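Local atomic coordinates of peptidase (Yersinia bercovieri, PDB entry 5NYW), a protein that is of unknown function but, as an ancestral proteasome beta-subunit with the Ntn-hydrolase fold, may well cleave peptide bonds. Residues L[15-20]-L[30-35]; L[40-45]-L[75-80]; L[113-118]-L[127-132]. All coordinates share one frame; numbering follows the deposited sequence.

Contact 1: L[15-20]-L[30-35]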
loop_
_atom_site.group_PDB
_atom_site.type_symbol
_atom_site.label_atom_id
_atom_site.label_comp_id
_atom_site.label_asym_id
_atom_site.label_seq_id
_atom_site.Cartn_x
_atom_site.Cartn_y
_atom_site.Cartn_z
ATOM N N ALA L 15 12.879 41.191 19.779
ATOM C CA ALA L 15 11.802 41.612 20.688
ATOM C C ALA L 15 10.641 40.614 20.757
ATOM O O ALA L 15 10.107 40.183 19.734
ATOM C CB ALA L 15 11.296 42.958 20.287
ATOM N N SER L 16 10.258 40.262 21.981
ATOM C CA SER L 16 9.131 39.376 22.215
ATOM C C SER L 16 8.204 39.890 23.301
ATOM O O SER L 16 8.658 40.372 24.346
ATOM C CB SER L 16 9.623 37.984 22.627
ATOM O OG SER L 16 10.331 37.352 21.581
ATOM N N ASP L 17 6.902 39.711 23.094
ATOM C CA ASP L 17 5.954 39.973 24.167
ATOM C C ASP L 17 5.891 38.718 25.044
ATOM O O ASP L 17 6.721 37.819 24.905
ATOM C CB ASP L 17 4.561 40.360 23.631
ATOM C CG ASP L 17 3.721 39.158 23.252
ATOM O OD1 ASP L 17 4.270 38.217 22.650
ATOM O OD2 ASP L 17 2.514 39.137 23.581
ATOM N N SER L 18 4.918 38.656 25.945
ATOM C CA SER L 18 4.819 37.510 26.821
ATOM C C SER L 18 3.397 37.017 27.029
ATOM O O SER L 18 3.202 35.954 27.619
ATOM C CB SER L 18 5.454 37.840 28.174
ATOM O OG SER L 18 4.831 38.958 28.785
ATOM N N ARG L 19 2.404 37.745 26.520
ATOM C CA ARG L 19 1.024 37.338 26.774
ATOM C C ARG L 19 0.770 36.068 25.992
ATOM O O ARG L 19 0.937 36.012 24.781
ATOM C CB ARG L 19 0.029 38.452 26.416
ATOM C CG ARG L 19 -1.418 38.121 26.795
ATOM C CD ARG L 19 -2.331 39.352 26.754
ATOM N NE ARG L 19 -2.004 40.257 27.861
ATOM C CZ ARG L 19 -2.511 41.479 28.043
ATOM N NH1 ARG L 19 -3.408 41.979 27.198
ATOM N NH2 ARG L 19 -2.127 42.202 29.090
ATOM N N THR L 20 0.350 35.037 26.696
ATOM C CA THR L 20 0.299 33.724 26.084
ATOM C C THR L 20 -1.065 33.091 26.284
ATOM O O THR L 20 -1.669 33.198 27.357
ATOM C CB THR L 20 1.395 32.784 26.660
ATOM O OG1 THR L 20 2.675 33.430 26.611
ATOM C CG2 THR L 20 1.454 31.494 25.865
ATOM N N PHE L 30 4.272 34.064 29.777
ATOM C CA PHE L 30 5.327 33.073 29.557
ATOM C C PHE L 30 6.437 33.721 28.741
ATOM O O PHE L 30 6.165 34.539 27.861
ATOM C CB PHE L 30 4.760 31.851 28.832
ATOM C CG PHE L 30 3.988 30.916 29.716
ATOM C CD1 PHE L 30 4.649 30.100 30.627
ATOM C CD2 PHE L 30 2.606 30.912 29.691
ATOM C CE1 PHE L 30 3.949 29.241 31.444
ATOM C CE2 PHE L 30 1.888 30.065 30.518
ATOM C CZ PHE L 30 2.560 29.228 31.395
ATOM N N ARG L 31 7.688 33.405 29.056
ATOM C CA ARG L 31 8.798 33.999 28.315
ATOM C C ARG L 31 8.937 33.383 26.903
ATOM O O ARG L 31 8.878 32.160 26.738
ATOM C CB ARG L 31 10.078 33.882 29.138
ATOM C CG ARG L 31 11.292 34.549 28.544
ATOM C CD ARG L 31 12.323 34.752 29.624
ATOM N NE ARG L 31 12.599 33.491 30.293
ATOM C CZ ARG L 31 13.554 32.649 29.924
ATOM N NH1 ARG L 31 14.325 32.942 28.882
ATOM N NH2 ARG L 31 13.730 31.511 30.590
ATOM N N LYS L 32 9.120 34.250 25.901
ATOM C CA LYS L 32 9.155 33.873 24.483
ATOM C C LYS L 32 10.497 34.239 23.841
ATOM O O LYS L 32 10.620 34.425 22.622
ATOM C CB LYS L 32 7.995 34.544 23.723
ATOM C CG LYS L 32 6.595 34.147 24.216
ATOM C CD LYS L 32 5.495 34.911 23.500
ATOM C CE LYS L 32 4.111 34.547 24.040
ATOM N NZ LYS L 32 3.739 33.107 23.879
ATOM N N LEU L 33 11.495 34.388 24.695
ATOM C CA LEU L 33 12.855 34.646 24.253
ATOM C C LEU L 33 13.810 33.855 25.156
ATOM O O LEU L 33 13.935 34.144 26.350
ATOM C CB LEU L 33 13.159 36.140 24.277
ATOM C CG LEU L 33 14.437 36.637 23.597
ATOM C CD1 LEU L 33 14.231 38.091 23.225
ATOM C CD2 LEU L 33 15.683 36.488 24.487
ATOM N N HIS L 34 14.486 32.858 24.590
ATOM C CA HIS L 34 15.364 32.003 25.383
ATOM C C HIS L 34 16.781 32.070 24.846
ATOM O O HIS L 34 16.980 32.313 23.656
ATOM C CB HIS L 34 14.822 30.576 25.391
ATOM C CG HIS L 34 13.527 30.437 26.136
ATOM N ND1 HIS L 34 13.473 30.141 27.482
ATOM C CD2 HIS L 34 12.250 30.612 25.738
ATOM C CE1 HIS L 34 12.211 30.102 27.870
ATOM N NE2 HIS L 34 11.444 30.396 26.836
ATOM N N LEU L 35 17.768 31.883 25.723
ATOM C CA LEU L 35 19.168 32.126 25.347
ATOM C C LEU L 35 20.048 30.892 25.406
ATOM O O LEU L 35 19.968 30.112 26.348
ATOM C CB LEU L 35 19.788 33.188 26.255
ATOM C CG LEU L 35 19.457 34.663 26.043
ATOM C CD1 LEU L 35 20.060 35.465 27.179
ATOM C CD2 LEU L 35 19.968 35.156 24.704
#
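The Phe30 ring meets Thr20 at its edge. Thr20 OG1 lies in the ring plane, and Thr20 CB comes to 3.8 Å from Phe30 CD2. The two side chains cross at about a right angle. A second flat group, the Arg31 guanidinium, has His34 CE1 over one face, toward the rim. Phe30 also packs on Leu52 and Gln56 of helix 52-65.

Ser18 O takes two donors. Phe30 N reaches it at 3.1 Å in a nearly straight bond, 171° at the hydrogen. Thr20 OG1 gives its proton to Ser18 O over 2.8 Å, from well above the carbonyl plane. The same hydroxyl oxygen receives Lys32 NZ at 2.9 Å, with the two side chains meeting tip to tip. The hydroxyl thus accepts from the amine and donates to the carbonyl, which sets the direction of its proton.

Lys32 is extended along most of its length and bends at the end (chi4 -61°), which turns NZ to Thr20. On the way its CD passes Asp17 O at 3.5 Å and Asp17 OD1 at 3.6 Å. NZ also bonds to Thr1 OG1, and Asp17 OD1 accepts from Tyr2 N. An N-terminal threonine with a lysine and an aspartate close by is consistent with the active-site arrangement of proteasome beta-subunits. The contact joins the two sheets of the Ntn-hydrolase sandwich, with strand 11-23 in one and strand 33-38 in the other.

The other oxygen, Asp17 OD2, accepts from Arg19 N from above the carboxylate plane, an Asx turn, and from Gly190 N. At the far end Ser16 OG donates to Lys32 O at 3.1 Å, again from above the carbonyl plane. Ser16 OG has a second partner in Gln47 NE2.

Contact 2: L[40-45]-L[75-80]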
loop_
_atom_site.group_PDB
_atom_site.type_symbol
_atom_site.label_atom_id
_atom_site.label_comp_id
_atom_site.label_asym_id
_atom_site.label_seq_id
_atom_site.Cartn_x
_atom_site.Cartn_y
_atom_site.Cartn_z
ATOM N N GLY L 40 32.362 34.067 24.914
ATOM C CA GLY L 40 33.514 34.185 24.043
ATOM C C GLY L 40 33.448 33.333 22.793
ATOM O O GLY L 40 34.331 33.406 21.935
ATOM N N GLU L 41 32.400 32.529 22.670
ATOM C CA GLU L 41 32.320 31.586 21.561
ATOM C C GLU L 41 31.009 31.546 20.788
ATOM O O GLU L 41 31.009 31.426 19.565
ATOM C CB GLU L 41 32.619 30.182 22.074
ATOM C CG GLU L 41 32.858 29.181 20.961
ATOM C CD GLU L 41 31.592 28.443 20.565
ATOM O OE1 GLU L 41 30.730 28.254 21.447
ATOM O OE2 GLU L 41 31.464 28.040 19.387
ATOM N N ARG L 42 29.892 31.636 21.498
ATOM C CA ARG L 42 28.600 31.469 20.847
ATOM C C ARG L 42 27.432 32.093 21.588
ATOM O O ARG L 42 27.386 32.075 22.813
ATOM C CB ARG L 42 28.407 29.962 20.671
ATOM C CG ARG L 42 27.041 29.372 20.535
ATOM C CD ARG L 42 27.176 27.844 20.750
ATOM N NE ARG L 42 28.355 27.361 20.029
ATOM C CZ ARG L 42 28.354 26.409 19.096
ATOM N NH1 ARG L 42 27.242 25.758 18.779
ATOM N NH2 ARG L 42 29.483 26.095 18.486
ATOM N N THR L 43 26.503 32.668 20.822
ATOM C CA THR L 43 25.250 33.209 21.348
ATOM C C THR L 43 24.071 32.938 20.410
ATOM O O THR L 43 24.015 33.452 19.298
ATOM C CB THR L 43 25.363 34.721 21.620
ATOM O OG1 THR L 43 26.356 34.939 22.629
ATOM C CG2 THR L 43 24.036 35.273 22.129
ATOM N N LEU L 44 23.145 32.106 20.857
ATOM C CA LEU L 44 21.977 31.743 20.065
ATOM C C LEU L 44 20.681 32.131 20.781
ATOM O O LEU L 44 20.519 31.861 21.979
ATOM C CB LEU L 44 21.983 30.253 19.771
ATOM C CG LEU L 44 22.773 29.742 18.569
ATOM C CD1 LEU L 44 24.254 30.055 18.657
ATOM C CD2 LEU L 44 22.548 28.239 18.445
ATOM N N VAL L 45 19.779 32.773 20.041
ATOM C CA VAL L 45 18.476 33.211 20.546
ATOM C C VAL L 45 17.332 32.491 19.847
ATOM O O VAL L 45 17.278 32.440 18.611
ATOM C CB VAL L 45 18.279 34.734 20.361
ATOM C CG1 VAL L 45 16.897 35.165 20.841
ATOM C CG2 VAL L 45 19.356 35.495 21.102
ATOM N N MET L 75 25.121 23.326 21.404
ATOM C CA MET L 75 26.430 23.768 21.874
ATOM C C MET L 75 27.581 23.236 21.025
ATOM O O MET L 75 28.692 23.772 21.079
ATOM C CB MET L 75 26.619 23.377 23.333
ATOM C CG MET L 75 25.568 24.047 24.188
ATOM S SD MET L 75 25.573 25.846 24.042
ATOM C CE MET L 75 27.006 26.262 25.019
ATOM N N ASN L 76 27.329 22.159 20.284
ATOM C CA ASN L 76 28.365 21.575 19.433
ATOM C C ASN L 76 28.083 21.604 17.912
ATOM O O ASN L 76 28.847 21.027 17.145
ATOM C CB ASN L 76 28.662 20.139 19.881
ATOM C CG ASN L 76 27.454 19.225 19.798
ATOM O OD1 ASN L 76 26.617 19.344 18.896
ATOM N ND2 ASN L 76 27.358 18.292 20.750
ATOM N N VAL L 77 26.997 22.242 17.471
ATOM C CA VAL L 77 26.800 22.431 16.029
ATOM C C VAL L 77 27.849 23.451 15.568
ATOM O O VAL L 77 28.167 24.408 16.288
ATOM C CB VAL L 77 25.369 22.927 15.634
ATOM C CG1 VAL L 77 24.333 21.830 15.865
ATOM C CG2 VAL L 77 24.979 24.191 16.387
ATOM N N ALA L 78 28.421 23.218 14.392
ATOM C CA ALA L 78 29.523 24.045 13.894
ATOM C C ALA L 78 29.066 25.403 13.349
ATOM O O ALA L 78 29.815 26.379 13.417
ATOM C CB ALA L 78 30.313 23.287 12.836
ATOM N N SER L 79 27.852 25.460 12.803
ATOM C CA SER L 79 27.310 26.697 12.227
ATOM C C SER L 79 25.839 26.920 12.594
ATOM O O SER L 79 25.153 26.018 13.075
ATOM C CB SER L 79 27.457 26.690 10.704
ATOM O OG SER L 79 26.635 25.696 10.117
ATOM N N MET L 80 25.368 28.137 12.366
ATOM C CA MET L 80 23.983 28.493 12.610
ATOM C C MET L 80 23.057 27.688 11.701
ATOM O O MET L 80 21.921 27.379 12.069
ATOM C CB MET L 80 23.781 29.990 12.376
ATOM C CG MET L 80 22.544 30.590 13.022
ATOM S SD MET L 80 22.701 30.522 14.799
ATOM C CE MET L 80 24.214 31.448 14.946
#
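Arg42 reaches from the start of strand 42-50 to the loop that carries Met75 and Val77. Its CG stands anti to the backbone N (chi1 156°), and CB and CG run out toward that loop. CD passes Met75 SD at 4.2 Å. A bend at chi3 (-43°) then turns the guanidinium. NE binds Glu41 OE1 at 2.9 Å in a salt bridge, and NH2 binds Glu41 OE2 at 2.9 Å, so the carboxylate is gripped side-on. CZ lies under Met75 O, which sits 3.3 Å above the centre of one guanidinium face. At the tip NH1 and NH2 both donate to Val77 O, over 3.0 and 3.1 Å, end-on and in the guanidinium plane. NH1 also bonds to Leu74 O. Glu41 and the Val77 and Leu74 carbonyls together fix the rotation of the group.

Further along the strand, Leu44 CG packs against Met80 SD at 3.9 Å, the two side chains sliding past each other in opposite directions. Glu41 and Arg42 both face Gln38, a classic beta bulge. The contact ties the strand to the loop after helix 52-65 and, through Met80, to the first turn of helix 80-98, with Ile120 of strand 112-120 beside Arg42, Leu44 and Met80.

Contact 3: L[113-118]-L[127-132]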
loop_
_atom_site.group_PDB
_atom_site.type_symbol
_atom_site.label_atom_id
_atom_site.label_comp_id
_atom_site.label_asym_id
_atom_site.label_seq_id
_atom_site.Cartn_x
_atom_site.Cartn_y
_atom_site.Cartn_z
ATOM N N ASN L 113 5.855 28.338 15.240
ATOM C CA ASN L 113 6.868 29.001 14.440
ATOM C C ASN L 113 7.937 29.465 15.406
ATOM O O ASN L 113 7.629 29.822 16.555
ATOM C CB ASN L 113 6.296 30.183 13.637
ATOM C CG ASN L 113 5.603 29.749 12.357
ATOM O OD1 ASN L 113 6.202 29.777 11.284
ATOM N ND2 ASN L 113 4.337 29.357 12.461
ATOM N N LEU L 114 9.188 29.408 14.959
ATOM C CA LEU L 114 10.312 29.839 15.771
ATOM C C LEU L 114 11.211 30.795 15.015
ATOM O O LEU L 114 11.288 30.736 13.787
ATOM C CB LEU L 114 11.134 28.637 16.245
ATOM C CG LEU L 114 10.370 27.563 17.009
ATOM C CD1 LEU L 114 11.296 26.439 17.330
ATOM C CD2 LEU L 114 9.848 28.158 18.273
ATOM N N LEU L 115 11.883 31.676 15.759
ATOM C CA LEU L 115 12.984 32.462 15.211
ATOM C C LEU L 115 14.284 32.043 15.910
ATOM O O LEU L 115 14.313 31.788 17.125
ATOM C CB LEU L 115 12.734 33.965 15.361
ATOM C CG LEU L 115 11.536 34.522 14.582
ATOM C CD1 LEU L 115 11.493 36.020 14.661
ATOM C CD2 LEU L 115 11.527 34.064 13.135
ATOM N N LEU L 116 15.336 31.922 15.112
ATOM C CA LEU L 116 16.661 31.546 15.577
ATOM C C LEU L 116 17.674 32.515 15.046
ATOM O O LEU L 116 17.809 32.656 13.840
ATOM C CB LEU L 116 17.017 30.142 15.114
ATOM C CG LEU L 116 18.474 29.701 15.261
ATOM C CD1 LEU L 116 18.867 29.512 16.728
ATOM C CD2 LEU L 116 18.693 28.431 14.450
ATOM N N GLY L 117 18.375 33.206 15.931
ATOM C CA GLY L 117 19.327 34.196 15.476
ATOM C C GLY L 117 20.545 34.243 16.356
ATOM O O GLY L 117 20.489 33.891 17.530
ATOM N N GLY L 118 21.657 34.694 15.802
ATOM C CA GLY L 118 22.842 34.838 16.615
ATOM C C GLY L 118 24.134 34.663 15.866
ATOM O O GLY L 118 24.201 34.854 14.636
ATOM N N LEU L 127 20.294 34.642 10.934
ATOM C CA LEU L 127 18.930 34.680 11.468
ATOM C C LEU L 127 18.008 33.789 10.637
ATOM O O LEU L 127 17.994 33.912 9.419
ATOM C CB LEU L 127 18.399 36.113 11.474
ATOM C CG LEU L 127 16.917 36.320 11.807
ATOM C CD1 LEU L 127 16.612 35.853 13.210
ATOM C CD2 LEU L 127 16.480 37.776 11.590
ATOM N N PHE L 128 17.259 32.893 11.287
ATOM C CA PHE L 128 16.353 31.962 10.592
ATOM C C PHE L 128 14.917 32.034 11.090
ATOM O O PHE L 128 14.649 32.380 12.252
ATOM C CB PHE L 128 16.792 30.478 10.725
ATOM C CG PHE L 128 18.128 30.151 10.083
ATOM C CD1 PHE L 128 19.327 30.549 10.667
ATOM C CD2 PHE L 128 18.174 29.513 8.854
ATOM C CE1 PHE L 128 20.543 30.255 10.072
ATOM C CE2 PHE L 128 19.378 29.241 8.246
ATOM C CZ PHE L 128 20.569 29.610 8.855
ATOM N N HIS L 129 13.993 31.705 10.193
ATOM C CA HIS L 129 12.604 31.462 10.557
ATOM C C HIS L 129 12.292 29.983 10.337
ATOM O O HIS L 129 12.278 29.535 9.198
ATOM C CB HIS L 129 11.660 32.381 9.740
ATOM C CG HIS L 129 10.198 32.095 9.922
ATOM N ND1 HIS L 129 9.213 32.864 9.330
ATOM C CD2 HIS L 129 9.542 31.119 10.594
ATOM C CE1 HIS L 129 8.027 32.388 9.647
ATOM N NE2 HIS L 129 8.198 31.319 10.409
ATOM N N ILE L 130 12.011 29.245 11.416
ATOM C CA ILE L 130 11.666 27.816 11.331
ATOM C C ILE L 130 10.145 27.635 11.288
ATOM O O ILE L 130 9.434 28.133 12.154
ATOM C CB ILE L 130 12.237 26.977 12.531
ATOM C CG1 ILE L 130 13.770 27.057 12.615
ATOM C CG2 ILE L 130 11.881 25.497 12.399
ATOM C CD1 ILE L 130 14.299 28.198 13.439
ATOM N N TYR L 131 9.666 26.880 10.300
ATOM C CA TYR L 131 8.245 26.645 10.059
ATOM C C TYR L 131 7.768 25.383 10.785
ATOM O O TYR L 131 8.604 24.598 11.244
ATOM C CB TYR L 131 7.986 26.479 8.560
ATOM C CG TYR L 131 8.269 27.668 7.674
ATOM C CD1 TYR L 131 7.435 28.784 7.675
ATOM C CD2 TYR L 131 9.350 27.655 6.802
ATOM C CE1 TYR L 131 7.693 29.854 6.853
ATOM C CE2 TYR L 131 9.606 28.713 5.981
ATOM C CZ TYR L 131 8.779 29.809 6.008
ATOM O OH TYR L 131 9.038 30.860 5.172
ATOM N N PRO L 132 6.430 25.179 10.902
ATOM C CA PRO L 132 5.944 23.935 11.545
ATOM C C PRO L 132 6.419 22.617 10.895
ATOM O O PRO L 132 6.593 21.635 11.616
ATOM C CB PRO L 132 4.416 24.039 11.412
ATOM C CG PRO L 132 4.130 25.499 11.277
ATOM C CD PRO L 132 5.326 26.104 10.576
#
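Strands 113-118 and 127-130 run antiparallel at 165°, with Leu114-Ile130 and Leu116-Phe128 as hydrogen-bonded pairs and Leu115-His129 and Gly117-Leu127 as non-hydrogen-bonded ones. In the first two pairs each residue donates to and accepts from the other.

Near the Leu114-Ile130 end, a side-chain bond joins Asn113 to His129. His129 NE2 donates to Asn113 OD1 over 2.7 Å, almost straight at 175°. The oxygen lies in the imidazole plane, while the amide plane is turned 64° from the ring. His129 CG is anti to its own backbone N, and this carries NE2 along the strand to Asn113. Tyr131 CE1 sits over one face of the His129 ring, toward the rim. Pro132 CD packs on Asn113 OD1 at 3.8 Å.

The two strands form a beta hairpin inside one sheet of the alpha-beta-beta-alpha sandwich of Ntn hydrolases. The face with Leu114, Phe128 and Ile130 is covered by helix 80-98, through Val91, Met80, Ala84 and Leu87. The face with Leu115 and Leu127 meets the other sheet, at Phe146 and Ala5.

On the helix side Ile130 CD1 touches Leu116 CB at 3.7 Å, and Leu114 CB lies 4.2 Å from Ile130 CB. The Phe128 ring has Leu116 O near its plane, at the edge. On the opposite face Leu115 CD2 meets His129 CB at 3.8 Å. There Leu127 CD1 lies 3.9 Å from Gly117 CA, close over a residue without a side chain.

In the fold
From the N terminus, the three contacts follow in series; none nests in or crosses another. Contact 1 closes a short loop made by the end of strand 11-23 and strand 26-29, and joins the two sheets. The chain then runs through strand 33-38 to strand 42-50. Contact 2 closes a larger loop holding helix 52-65, and ties strand 42-50, second in its sheet, to the loop before helix 80-98 and that helix's first turn. Contact 3 closes the hairpin of strands 112-120 and 126-130. Val45 links all three: it packs on Leu33 and Leu35, and its backbone N probably bonds to Gly117 O. Met80 of contact 2 also packs on Gly118 and Phe128 of contact 3.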